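Local coordinates for flagellar protein (Xanthomonas campestris pv. campestris, PDB 3C12) that is probably required for flagellar hook assembly, perhaps as a scaffold, and is represented here by its C-terminal part with Ig-like and tudor-like folds, at residues His12-Pro17 with Asn133-Ser138; Pro17-Val21 with Tyr85-Ala89; Lys30-Ala35 with Leu101-Asp106; Val105-Asp110 with Leu121-Leu126. All coordinates share one frame; numbering follows the deposited sequence.

Contact 1. Residues His12-Pro17 with Asn133-Ser138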
loop_
_atom_site.group_PDB
_atom_site.type_symbol
_atom_site.label_atom_id
_atom_site.label_comp_id
_atom_site.label_asym_id
_atom_site.label_seq_id
_atom_site.Cartn_x
_atom_site.Cartn_y
_atom_site.Cartn_z
ATOM N N HIS A 12 20.426 5.051 -6.216
ATOM C CA HIS A 12 19.413 4.669 -7.186
ATOM C C HIS A 12 18.005 4.956 -6.671
ATOM O O HIS A 12 17.834 5.514 -5.582
ATOM C CB HIS A 12 19.563 3.188 -7.527
ATOM C CG HIS A 12 20.818 2.869 -8.282
ATOM N ND1 HIS A 12 21.161 1.586 -8.649
ATOM C CD2 HIS A 12 21.796 3.673 -8.760
ATOM C CE1 HIS A 12 22.297 1.613 -9.322
ATOM N NE2 HIS A 12 22.703 2.868 -9.404
ATOM N N ASN A 13 17.002 4.586 -7.467
ATOM C CA ASN A 13 15.600 4.786 -7.106
ATOM C C ASN A 13 14.925 3.451 -6.865
ATOM O O ASN A 13 15.261 2.446 -7.487
ATOM C CB ASN A 13 14.857 5.558 -8.204
ATOM C CG ASN A 13 14.954 7.061 -8.025
ATOM O OD1 ASN A 13 16.040 7.612 -7.866
ATOM N ND2 ASN A 13 13.815 7.732 -8.049
ATOM N N VAL A 14 13.978 3.442 -5.943
ATOM C CA VAL A 14 13.268 2.221 -5.622
ATOM C C VAL A 14 11.772 2.454 -5.590
ATOM O O VAL A 14 11.301 3.589 -5.498
ATOM C CB VAL A 14 13.699 1.657 -4.246
ATOM C CG1 VAL A 14 15.164 1.272 -4.281
ATOM C CG2 VAL A 14 13.441 2.687 -3.153
ATOM N N LEU A 15 11.033 1.359 -5.684
ATOM C CA LEU A 15 9.591 1.409 -5.637
ATOM C C LEU A 15 9.179 0.690 -4.380
ATOM O O LEU A 15 9.449 -0.493 -4.212
ATOM C CB LEU A 15 8.980 0.725 -6.861
ATOM C CG LEU A 15 8.697 1.626 -8.066
ATOM C CD1 LEU A 15 9.954 2.367 -8.470
ATOM C CD2 LEU A 15 8.185 0.782 -9.210
ATOM N N VAL A 16 8.537 1.425 -3.487
ATOM C CA VAL A 16 8.078 0.861 -2.236
ATOM C C VAL A 16 6.611 1.192 -2.025
ATOM O O VAL A 16 6.119 2.217 -2.492
ATOM C CB VAL A 16 8.890 1.417 -1.050
ATOM C CG1 VAL A 16 10.332 0.973 -1.158
ATOM C CG2 VAL A 16 8.814 2.932 -1.039
ATOM N N PRO A 17 5.887 0.304 -1.340
ATOM C CA PRO A 17 4.466 0.507 -1.060
ATOM C C PRO A 17 4.326 1.705 -0.133
ATOM O O PRO A 17 4.870 1.700 0.967
ATOM C CB PRO A 17 4.062 -0.793 -0.372
ATOM C CG PRO A 17 4.996 -1.788 -0.958
ATOM C CD PRO A 17 6.304 -1.051 -0.952
ATOM N N ASN A 133 10.810 -4.086 2.070
ATOM C CA ASN A 133 9.582 -3.447 1.660
ATOM C C ASN A 133 9.775 -2.979 0.237
ATOM O O ASN A 133 8.841 -2.508 -0.394
ATOM C CB ASN A 133 9.255 -2.248 2.550
ATOM C CG ASN A 133 8.785 -2.651 3.932
ATOM O OD1 ASN A 133 7.985 -1.958 4.545
ATOM N ND2 ASN A 133 9.289 -3.771 4.433
ATOM N N VAL A 134 10.994 -3.117 -0.275
ATOM C CA VAL A 134 11.269 -2.691 -1.642
ATOM C C VAL A 134 10.611 -3.623 -2.654
ATOM O O VAL A 134 10.683 -4.844 -2.530
ATOM C CB VAL A 134 12.782 -2.630 -1.931
ATOM C CG1 VAL A 134 13.023 -2.035 -3.322
ATOM C CG2 VAL A 134 13.474 -1.797 -0.870
ATOM N N LEU A 135 9.961 -3.030 -3.651
ATOM C CA LEU A 135 9.288 -3.792 -4.690
ATOM C C LEU A 135 10.274 -4.092 -5.817
ATOM O O LEU A 135 10.240 -5.169 -6.413
ATOM C CB LEU A 135 8.079 -3.003 -5.223
ATOM C CG LEU A 135 7.167 -3.612 -6.312
ATOM C CD1 LEU A 135 7.755 -3.389 -7.704
ATOM C CD2 LEU A 135 6.952 -5.105 -6.031
ATOM N N ARG A 136 11.157 -3.140 -6.100
ATOM C CA ARG A 136 12.147 -3.311 -7.148
ATOM C C ARG A 136 12.867 -1.999 -7.401
ATOM O O ARG A 136 12.379 -0.934 -7.023
ATOM C CB ARG A 136 11.484 -3.769 -8.450
ATOM C CG ARG A 136 10.700 -2.686 -9.172
ATOM C CD ARG A 136 10.509 -3.063 -10.626
ATOM N NE ARG A 136 9.838 -2.031 -11.413
ATOM C CZ ARG A 136 8.530 -2.000 -11.652
ATOM N NH1 ARG A 136 7.734 -2.950 -11.162
ATOM N NH2 ARG A 136 8.021 -1.021 -12.394
ATOM N N VAL A 137 14.023 -2.077 -8.054
ATOM C CA VAL A 137 14.799 -0.880 -8.363
ATOM C C VAL A 137 14.386 -0.333 -9.706
ATOM O O VAL A 137 14.887 -0.787 -10.735
ATOM C CB VAL A 137 16.320 -1.158 -8.451
ATOM C CG1 VAL A 137 17.069 0.161 -8.701
ATOM C CG2 VAL A 137 16.811 -1.837 -7.184
ATOM N N SER A 138 13.475 0.632 -9.707
ATOM C CA SER A 138 13.029 1.238 -10.965
ATOM C C SER A 138 12.882 2.754 -10.829
ATOM O O SER A 138 12.913 3.242 -9.676
ATOM C CB SER A 138 11.689 0.617 -11.433
ATOM O OG SER A 138 11.870 -0.656 -12.062
ATOM O OXT SER A 138 12.733 3.432 -11.876
#
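Two backbone hydrogen bonds tie Leu15 to the end of the chain: Leu15 N donates to Arg136 O at 3.0 Å, and Leu135 N donates to Leu15 O at 2.6 Å. They join a true beta strand, 13-17, to a C-terminal tail that lies against it without forming a regular strand, in what is probably the tudor-like part of the protein. The tail takes one edge of strand 13-17, and the long strand 98-115 takes the other through Val14 and Val16. The tail is also held by its own side chains. Arg136 NE lies 2.5 Å from Ser138 OG in a hydrogen bond within the guanidinium plane, while NH1 of the same group forms a salt bridge with Glu65, so the planar head is fixed from more than one direction. One face of that head carries Leu15: the two side chains run side by side in the same direction, and Leu15 CD2 sits 3.7 Å from Arg136 CZ, offset toward the rim of the group. Further along, Val134 places CG1 anti to its backbone N (chi1 -174°), which brings this branch to 3.9 Å from Val14 CB, the two valines crossing at about a right angle. The other methyl, Val134 CG2, approaches Val16 CG1 at 4.2 Å. Beyond these, Pro17 and Asn133 meet residues of the second subunit, Pro17 packing on Pro17 of that chain. Just before strand 13-17 begins, His12 CB lies 4.1 Å from Val137 CG1.

Contact 2. Residues Pro17-Val21 with Tyr85-Ala89; sequences PSAQV and YGITA
Val21 and Tyr85 form a hydrogen-bonded antiparallel pair, and next to it Gln20 and Gly86 form a non-hydrogen-bonded one with their CA atoms 4.0 Å apart. This short antiparallel ladder shows how a strand can be anchored at one end and leave its partner at the other. Tyr85 N reaches Val21 O at 2.7 Å; the return bond, Val21 N to Tyr85 O, is less sure because that oxygen is crowded in the model. A third bond, almost straight at 178°, runs from Ile87 N to Ala19 O over 2.8 Å and closes the ladder. Packing is tight where Val21 crosses Ile87 at about a right angle. CG1 of Val21, anti to the carbonyl carbon (chi1 -58°), comes to 3.6 Å from Ile87 CG2, and Val21 CG2 lies 4.3 Å from Tyr85 CB. On the opposite face Gln20 is more loosely held and partly exposed, though the second subunit closes on this side: Gln20 packs on Ser99 of that chain, and Ala19 on its Leu101. Before the ladder the chain veers off, and Ser18 OG donates within its own segment to Gln20 O at 2.6 Å. Strand 83-93 takes strand 20-23 on one edge and 39-46 on the other side, where Ile87 packs on Phe43 and Ile45, while the ring of Tyr85 stands edge-to-face with Trp70.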
loop_
_atom_site.group_PDB
_atom_site.type_symbol
_atom_site.label_atom_id
_atom_site.label_comp_id
_atom_site.label_asym_id
_atom_site.label_seq_id
_atom_site.Cartn_x
_atom_site.Cartn_y
_atom_site.Cartn_z
ATOM N N PRO A 17 5.887 0.304 -1.340
ATOM C CA PRO A 17 4.466 0.507 -1.060
ATOM C C PRO A 17 4.326 1.705 -0.133
ATOM O O PRO A 17 4.870 1.700 0.967
ATOM C CB PRO A 17 4.062 -0.793 -0.372
ATOM C CG PRO A 17 4.996 -1.788 -0.958
ATOM C CD PRO A 17 6.304 -1.051 -0.952
ATOM N N SER A 18 3.608 2.731 -0.574
ATOM C CA SER A 18 3.432 3.920 0.247
ATOM C C SER A 18 2.039 4.498 0.081
ATOM O O SER A 18 1.516 4.554 -1.023
ATOM C CB SER A 18 4.483 4.972 -0.128
ATOM O OG SER A 18 4.423 6.091 0.729
ATOM N N ALA A 19 1.436 4.914 1.188
ATOM C CA ALA A 19 0.105 5.499 1.151
ATOM C C ALA A 19 0.229 6.989 0.890
ATOM O O ALA A 19 -0.766 7.676 0.695
ATOM C CB ALA A 19 -0.613 5.261 2.464
ATOM N N GLN A 20 1.457 7.493 0.891
ATOM C CA GLN A 20 1.683 8.905 0.639
ATOM C C GLN A 20 2.872 9.139 -0.277
ATOM O O GLN A 20 3.690 8.253 -0.490
ATOM C CB GLN A 20 1.852 9.674 1.963
ATOM C CG GLN A 20 2.785 9.049 2.990
ATOM C CD GLN A 20 2.784 9.792 4.324
ATOM O OE1 GLN A 20 1.731 10.041 4.907
ATOM N NE2 GLN A 20 3.968 10.137 4.813
ATOM N N VAL A 21 2.935 10.335 -0.845
ATOM C CA VAL A 21 4.019 10.720 -1.741
ATOM C C VAL A 21 4.614 12.008 -1.190
ATOM O O VAL A 21 4.000 12.669 -0.364
ATOM C CB VAL A 21 3.504 10.979 -3.171
ATOM C CG1 VAL A 21 2.823 9.738 -3.711
ATOM C CG2 VAL A 21 2.537 12.138 -3.169
ATOM N N TYR A 85 2.248 13.983 1.165
ATOM C CA TYR A 85 0.829 14.040 0.869
ATOM C C TYR A 85 0.282 12.639 0.708
ATOM O O TYR A 85 0.990 11.743 0.240
ATOM C CB TYR A 85 0.576 14.826 -0.413
ATOM C CG TYR A 85 0.836 16.292 -0.275
ATOM C CD1 TYR A 85 2.133 16.804 -0.324
ATOM C CD2 TYR A 85 -0.215 17.174 -0.057
ATOM C CE1 TYR A 85 2.373 18.159 -0.158
ATOM C CE2 TYR A 85 0.010 18.534 0.110
ATOM C CZ TYR A 85 1.301 19.017 0.059
ATOM O OH TYR A 85 1.501 20.366 0.233
ATOM N N GLY A 86 -0.978 12.455 1.091
ATOM C CA GLY A 86 -1.598 11.149 0.969
ATOM C C GLY A 86 -2.101 10.877 -0.436
ATOM O O GLY A 86 -2.611 11.772 -1.108
ATOM N N ILE A 87 -1.944 9.641 -0.894
ATOM C CA ILE A 87 -2.412 9.282 -2.223
ATOM C C ILE A 87 -3.253 8.010 -2.223
ATOM O O ILE A 87 -2.881 6.992 -1.642
ATOM C CB ILE A 87 -1.246 9.106 -3.230
ATOM C CG1 ILE A 87 -1.825 8.704 -4.588
ATOM C CG2 ILE A 87 -0.252 8.070 -2.737
ATOM C CD1 ILE A 87 -0.799 8.371 -5.621
ATOM N N THR A 88 -4.399 8.092 -2.882
ATOM C CA THR A 88 -5.315 6.971 -2.991
ATOM C C THR A 88 -5.589 6.681 -4.461
ATOM O O THR A 88 -5.770 7.594 -5.267
ATOM C CB THR A 88 -6.630 7.279 -2.264
ATOM O OG1 THR A 88 -6.360 7.427 -0.866
ATOM C CG2 THR A 88 -7.635 6.158 -2.465
ATOM N N ALA A 89 -5.606 5.404 -4.812
ATOM C CA ALA A 89 -5.843 5.026 -6.192
ATOM C C ALA A 89 -7.065 4.161 -6.310
ATOM O O ALA A 89 -7.213 3.162 -5.606
ATOM C CB ALA A 89 -4.644 4.295 -6.748
#

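Contact 3. Residues Lys30-Ala35 with Leu101-Asp106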
loop_
_atom_site.group_PDB
_atom_site.type_symbol
_atom_site.label_atom_id
_atom_site.label_comp_id
_atom_site.label_asym_id
_atom_site.label_seq_id
_atom_site.Cartn_x
_atom_site.Cartn_y
_atom_site.Cartn_z
ATOM N N LYS A 30 6.288 10.570 -8.475
ATOM C CA LYS A 30 5.799 9.558 -9.391
ATOM C C LYS A 30 5.731 8.195 -8.721
ATOM O O LYS A 30 6.306 7.985 -7.655
ATOM C CB LYS A 30 6.696 9.484 -10.631
ATOM C CG LYS A 30 8.136 9.043 -10.370
ATOM C CD LYS A 30 8.906 8.853 -11.678
ATOM C CE LYS A 30 10.351 8.423 -11.447
ATOM N NZ LYS A 30 11.169 9.482 -10.794
ATOM N N GLY A 31 5.022 7.272 -9.358
ATOM C CA GLY A 31 4.883 5.937 -8.818
ATOM C C GLY A 31 4.070 5.083 -9.765
ATOM O O GLY A 31 3.823 5.473 -10.907
ATOM N N VAL A 32 3.649 3.916 -9.290
ATOM C CA VAL A 32 2.873 3.004 -10.111
ATOM C C VAL A 32 1.878 2.201 -9.307
ATOM O O VAL A 32 1.971 2.100 -8.090
ATOM C CB VAL A 32 3.776 2.005 -10.847
ATOM C CG1 VAL A 32 4.681 2.736 -11.810
ATOM C CG2 VAL A 32 4.591 1.229 -9.848
ATOM N N VAL A 33 0.927 1.619 -10.019
ATOM C CA VAL A 33 -0.115 0.802 -9.426
ATOM C C VAL A 33 -0.414 -0.343 -10.383
ATOM O O VAL A 33 -0.265 -0.201 -11.596
ATOM C CB VAL A 33 -1.396 1.615 -9.204
ATOM C CG1 VAL A 33 -2.527 0.698 -8.840
ATOM C CG2 VAL A 33 -1.180 2.628 -8.099
ATOM N N ALA A 34 -0.838 -1.478 -9.843
ATOM C CA ALA A 34 -1.136 -2.620 -10.685
ATOM C C ALA A 34 -2.624 -2.750 -10.970
ATOM O O ALA A 34 -3.386 -3.208 -10.123
ATOM C CB ALA A 34 -0.612 -3.880 -10.034
ATOM N N ALA A 35 -3.021 -2.340 -12.174
ATOM C CA ALA A 35 -4.412 -2.411 -12.628
ATOM C C ALA A 35 -4.783 -3.856 -12.913
ATOM O O ALA A 35 -4.036 -4.580 -13.564
ATOM C CB ALA A 35 -4.601 -1.579 -13.882
ATOM N N LEU A 101 -6.682 0.228 -5.415
ATOM C CA LEU A 101 -5.443 -0.459 -5.757
ATOM C C LEU A 101 -4.305 0.027 -4.869
ATOM O O LEU A 101 -4.302 1.178 -4.440
ATOM C CB LEU A 101 -5.081 -0.200 -7.217
ATOM C CG LEU A 101 -6.123 -0.457 -8.308
ATOM C CD1 LEU A 101 -5.584 0.093 -9.608
ATOM C CD2 LEU A 101 -6.447 -1.942 -8.432
ATOM N N ALA A 102 -3.342 -0.855 -4.599
ATOM C CA ALA A 102 -2.187 -0.522 -3.767
ATOM C C ALA A 102 -1.247 0.396 -4.522
ATOM O O ALA A 102 -0.944 0.162 -5.683
ATOM C CB ALA A 102 -1.452 -1.780 -3.366
ATOM N N THR A 103 -0.780 1.441 -3.855
ATOM C CA THR A 103 0.125 2.389 -4.486
ATOM C C THR A 103 1.585 2.131 -4.137
ATOM O O THR A 103 1.919 1.856 -2.986
ATOM C CB THR A 103 -0.227 3.833 -4.079
ATOM O OG1 THR A 103 -0.639 3.856 -2.708
ATOM C CG2 THR A 103 -1.343 4.374 -4.939
ATOM N N TYR A 104 2.447 2.209 -5.148
ATOM C CA TYR A 104 3.882 2.019 -4.963
ATOM C C TYR A 104 4.545 3.293 -5.409
ATOM O O TYR A 104 4.412 3.712 -6.556
ATOM C CB TYR A 104 4.413 0.835 -5.785
ATOM C CG TYR A 104 3.731 -0.471 -5.446
ATOM C CD1 TYR A 104 2.454 -0.756 -5.940
ATOM C CD2 TYR A 104 4.319 -1.385 -4.571
ATOM C CE1 TYR A 104 1.771 -1.916 -5.566
ATOM C CE2 TYR A 104 3.644 -2.551 -4.187
ATOM C CZ TYR A 104 2.368 -2.809 -4.685
ATOM O OH TYR A 104 1.663 -3.933 -4.287
ATOM N N VAL A 105 5.261 3.916 -4.488
ATOM C CA VAL A 105 5.917 5.174 -4.782
ATOM C C VAL A 105 7.373 5.027 -5.143
ATOM O O VAL A 105 8.094 4.213 -4.558
ATOM C CB VAL A 105 5.820 6.118 -3.586
ATOM C CG1 VAL A 105 6.503 7.424 -3.900
ATOM C CG2 VAL A 105 4.375 6.331 -3.233
ATOM N N ASP A 106 7.797 5.827 -6.114
ATOM C CA ASP A 106 9.187 5.818 -6.526
ATOM C C ASP A 106 9.932 6.904 -5.752
ATOM O O ASP A 106 9.477 8.051 -5.685
ATOM C CB ASP A 106 9.322 6.069 -8.021
ATOM C CG ASP A 106 10.779 6.118 -8.462
ATOM O OD1 ASP A 106 11.452 7.145 -8.191
ATOM O OD2 ASP A 106 11.258 5.124 -9.054
#
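Lys30 and Asp106 meet through backbone and side chain alike. Asp106 N donates to Lys30 O at 3.0 Å, and the side chains run in the same direction until Lys30 NZ stands 3.5 Å from Asp106 OD1, a long and weak salt bridge. The lysine is extended to its last torsion and bends there (chi4 -67°), turning the ammonium toward the carboxylate. The same OD1 accepts a hydrogen bond from Asn13 ND2, so this oxygen is shared between a charged and a neutral donor. Val32 is satisfied twice by Tyr104: Val32 N gives a bond to Tyr104 O at 2.8 Å, and Tyr104 N returns one to Val32 O at 3.0 Å. That Val32 carbonyl also lies at the edge of the Tyr104 ring, in its plane, 3.6 Å from CD1 of Tyr104. Gly31 and Val105 form a non-hydrogen-bonded pair, with CA atoms 4.2 Å apart; their backbones bond outward instead, Gly31 with Phe68 and Val105 with Val16. On the face opposite Val32 and Tyr104, Val33 and Thr103 lie side by side, their CG2 methyls 3.6 Å apart, and Thr103 OG1 hydrogen-bonds to Ser18 O instead of to this strand. The backbone of Val33 likewise turns outward, to Val66. Strand 29-35 therefore lies between 64-70 and 98-115, consistent with an antiparallel sheet of the Ig-like sandwich, and 98-115 runs on beyond it.

Contact 4. Residues Val105-Asp110 with Leu121-Leu126; sequences VDAPVD and LNLTGL
Pro108 O is gripped by two donors of one residue, Thr124: the backbone N at 3.0 Å in a nearly straight bond (173°), and OG1 at 3.2 Å from above the carbonyl plane. Thr124 can do both because OG1 sits beside its own backbone N (chi1 -49°). Its side chain also crosses the Pro108 ring at about a right angle. Two residues on, Asp110 N makes a weak bond of 2.9 Å to Asn122 O. Between these bonds lies the Val109-Leu123 pair, non-hydrogen-bonded and antiparallel. Val109 centres an inverse gamma turn, and its CG2 branch meets Leu123 CD2 at 4.0 Å, the two side chains crossing obliquely. Val109 CG2 is also 4.3 Å from Leu121 CD1. At the other end of the contact a single methyl serves two residues: Leu126 CD1 touches Ala107 CB at 3.7 Å and Val105 CG1 at 3.9 Å. The chain bends at Gly125 (phi 91°), which is consistent with Leu126 turning back to this side. In a second shell, Asn122 ND2 bonds to Ser111 OG and Thr113 OG1, while in the loop Leu126 O accepts from Lys84 NZ. These strands form the hairpin of 98-115 and 118-123; strand 13-17 runs along the other edge of 98-115, with Val14 packed on both Val109 and Leu123, while 127-130 pairs with 118-123 beyond.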
loop_
_atom_site.group_PDB
_atom_site.type_symbol
_atom_site.label_atom_id
_atom_site.label_comp_id
_atom_site.label_asym_id
_atom_site.label_seq_id
_atom_site.Cartn_x
_atom_site.Cartn_y
_atom_site.Cartn_z
ATOM N N VAL A 105 5.261 3.916 -4.488
ATOM C CA VAL A 105 5.917 5.174 -4.782
ATOM C C VAL A 105 7.373 5.027 -5.143
ATOM O O VAL A 105 8.094 4.213 -4.558
ATOM C CB VAL A 105 5.820 6.118 -3.586
ATOM C CG1 VAL A 105 6.503 7.424 -3.900
ATOM C CG2 VAL A 105 4.375 6.331 -3.233
ATOM N N ASP A 106 7.797 5.827 -6.114
ATOM C CA ASP A 106 9.187 5.818 -6.526
ATOM C C ASP A 106 9.932 6.904 -5.752
ATOM O O ASP A 106 9.477 8.051 -5.685
ATOM C CB ASP A 106 9.322 6.069 -8.021
ATOM C CG ASP A 106 10.779 6.118 -8.462
ATOM O OD1 ASP A 106 11.452 7.145 -8.191
ATOM O OD2 ASP A 106 11.258 5.124 -9.054
ATOM N N ALA A 107 11.076 6.537 -5.177
ATOM C CA ALA A 107 11.862 7.469 -4.389
ATOM C C ALA A 107 13.337 7.163 -4.455
ATOM O O ALA A 107 13.742 6.005 -4.568
ATOM C CB ALA A 107 11.413 7.434 -2.938
ATOM N N PRO A 108 14.168 8.207 -4.364
ATOM C CA PRO A 108 15.619 8.046 -4.411
ATOM C C PRO A 108 16.183 7.557 -3.070
ATOM O O PRO A 108 15.866 8.103 -2.009
ATOM C CB PRO A 108 16.092 9.442 -4.788
ATOM C CG PRO A 108 15.135 10.307 -4.051
ATOM C CD PRO A 108 13.801 9.633 -4.291
ATOM N N VAL A 109 17.000 6.508 -3.129
ATOM C CA VAL A 109 17.628 5.937 -1.938
ATOM C C VAL A 109 18.814 6.821 -1.582
ATOM O O VAL A 109 19.932 6.584 -2.048
ATOM C CB VAL A 109 18.154 4.521 -2.208
ATOM C CG1 VAL A 109 18.793 3.962 -0.955
ATOM C CG2 VAL A 109 17.025 3.626 -2.687
ATOM N N ASP A 110 18.564 7.840 -0.763
ATOM C CA ASP A 110 19.601 8.778 -0.368
ATOM C C ASP A 110 20.781 8.097 0.308
ATOM O O ASP A 110 21.939 8.473 0.090
ATOM C CB ASP A 110 19.033 9.852 0.557
ATOM C CG ASP A 110 20.092 10.855 1.000
ATOM O OD1 ASP A 110 20.670 11.543 0.124
ATOM O OD2 ASP A 110 20.352 10.945 2.224
ATOM N N LEU A 121 16.748 1.743 4.460
ATOM C CA LEU A 121 17.006 2.681 3.380
ATOM C C LEU A 121 16.452 4.019 3.808
ATOM O O LEU A 121 15.365 4.099 4.386
ATOM C CB LEU A 121 16.304 2.259 2.091
ATOM C CG LEU A 121 16.346 0.796 1.678
ATOM C CD1 LEU A 121 15.952 0.701 0.212
ATOM C CD2 LEU A 121 17.738 0.234 1.885
ATOM N N ASN A 122 17.207 5.068 3.524
ATOM C CA ASN A 122 16.791 6.413 3.863
ATOM C C ASN A 122 16.333 7.019 2.558
ATOM O O ASN A 122 17.137 7.466 1.736
ATOM C CB ASN A 122 17.967 7.168 4.475
ATOM C CG ASN A 122 18.583 6.404 5.628
ATOM O OD1 ASN A 122 17.888 6.025 6.574
ATOM N ND2 ASN A 122 19.888 6.150 5.547
ATOM N N LEU A 123 15.019 6.977 2.372
ATOM C CA LEU A 123 14.376 7.469 1.168
ATOM C C LEU A 123 14.129 8.963 1.234
ATOM O O LEU A 123 13.510 9.465 2.171
ATOM C CB LEU A 123 13.068 6.717 0.966
ATOM C CG LEU A 123 13.241 5.201 1.039
ATOM C CD1 LEU A 123 11.881 4.551 0.959
ATOM C CD2 LEU A 123 14.150 4.705 -0.090
ATOM N N THR A 124 14.629 9.668 0.225
ATOM C CA THR A 124 14.495 11.109 0.151
ATOM C C THR A 124 13.038 11.529 0.058
ATOM O O THR A 124 12.321 11.123 -0.859
ATOM C CB THR A 124 15.248 11.660 -1.057
ATOM O OG1 THR A 124 16.572 11.107 -1.078
ATOM C CG2 THR A 124 15.334 13.176 -0.978
ATOM N N GLY A 125 12.617 12.342 1.024
ATOM C CA GLY A 125 11.254 12.822 1.076
ATOM C C GLY A 125 10.321 11.945 1.898
ATOM O O GLY A 125 9.638 12.428 2.809
ATOM N N LEU A 126 10.293 10.652 1.577
ATOM C CA LEU A 126 9.424 9.705 2.261
ATOM C C LEU A 126 9.885 9.388 3.656
ATOM O O LEU A 126 9.097 9.415 4.592
ATOM C CB LEU A 126 9.322 8.406 1.471
ATOM C CG LEU A 126 8.537 8.510 0.171
ATOM C CD1 LEU A 126 8.599 7.196 -0.575
ATOM C CD2 LEU A 126 7.102 8.880 0.484
#

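Read from the N terminus, the chain illustrates closure of a fold by nested contacts. Contact 1 begins first and closes last, bringing the C-terminal tail back to strand 13-17 and enclosing the other three. Contact 2 starts on Pro17, where contact 1 leaves off, and bonds strand 20-23 to 83-93. Contact 3 opens before contact 2 closes, so these two cross. Contact 4 then begins on Val105 and Asp106, where contact 3 ends, in series with contact 2. Strand 98-115 links both lobes: contact 2 probably lies in the Ig-like sandwich, contact 3 at its junction with the tudor-like part, and contacts 1 and 4 probably in the latter.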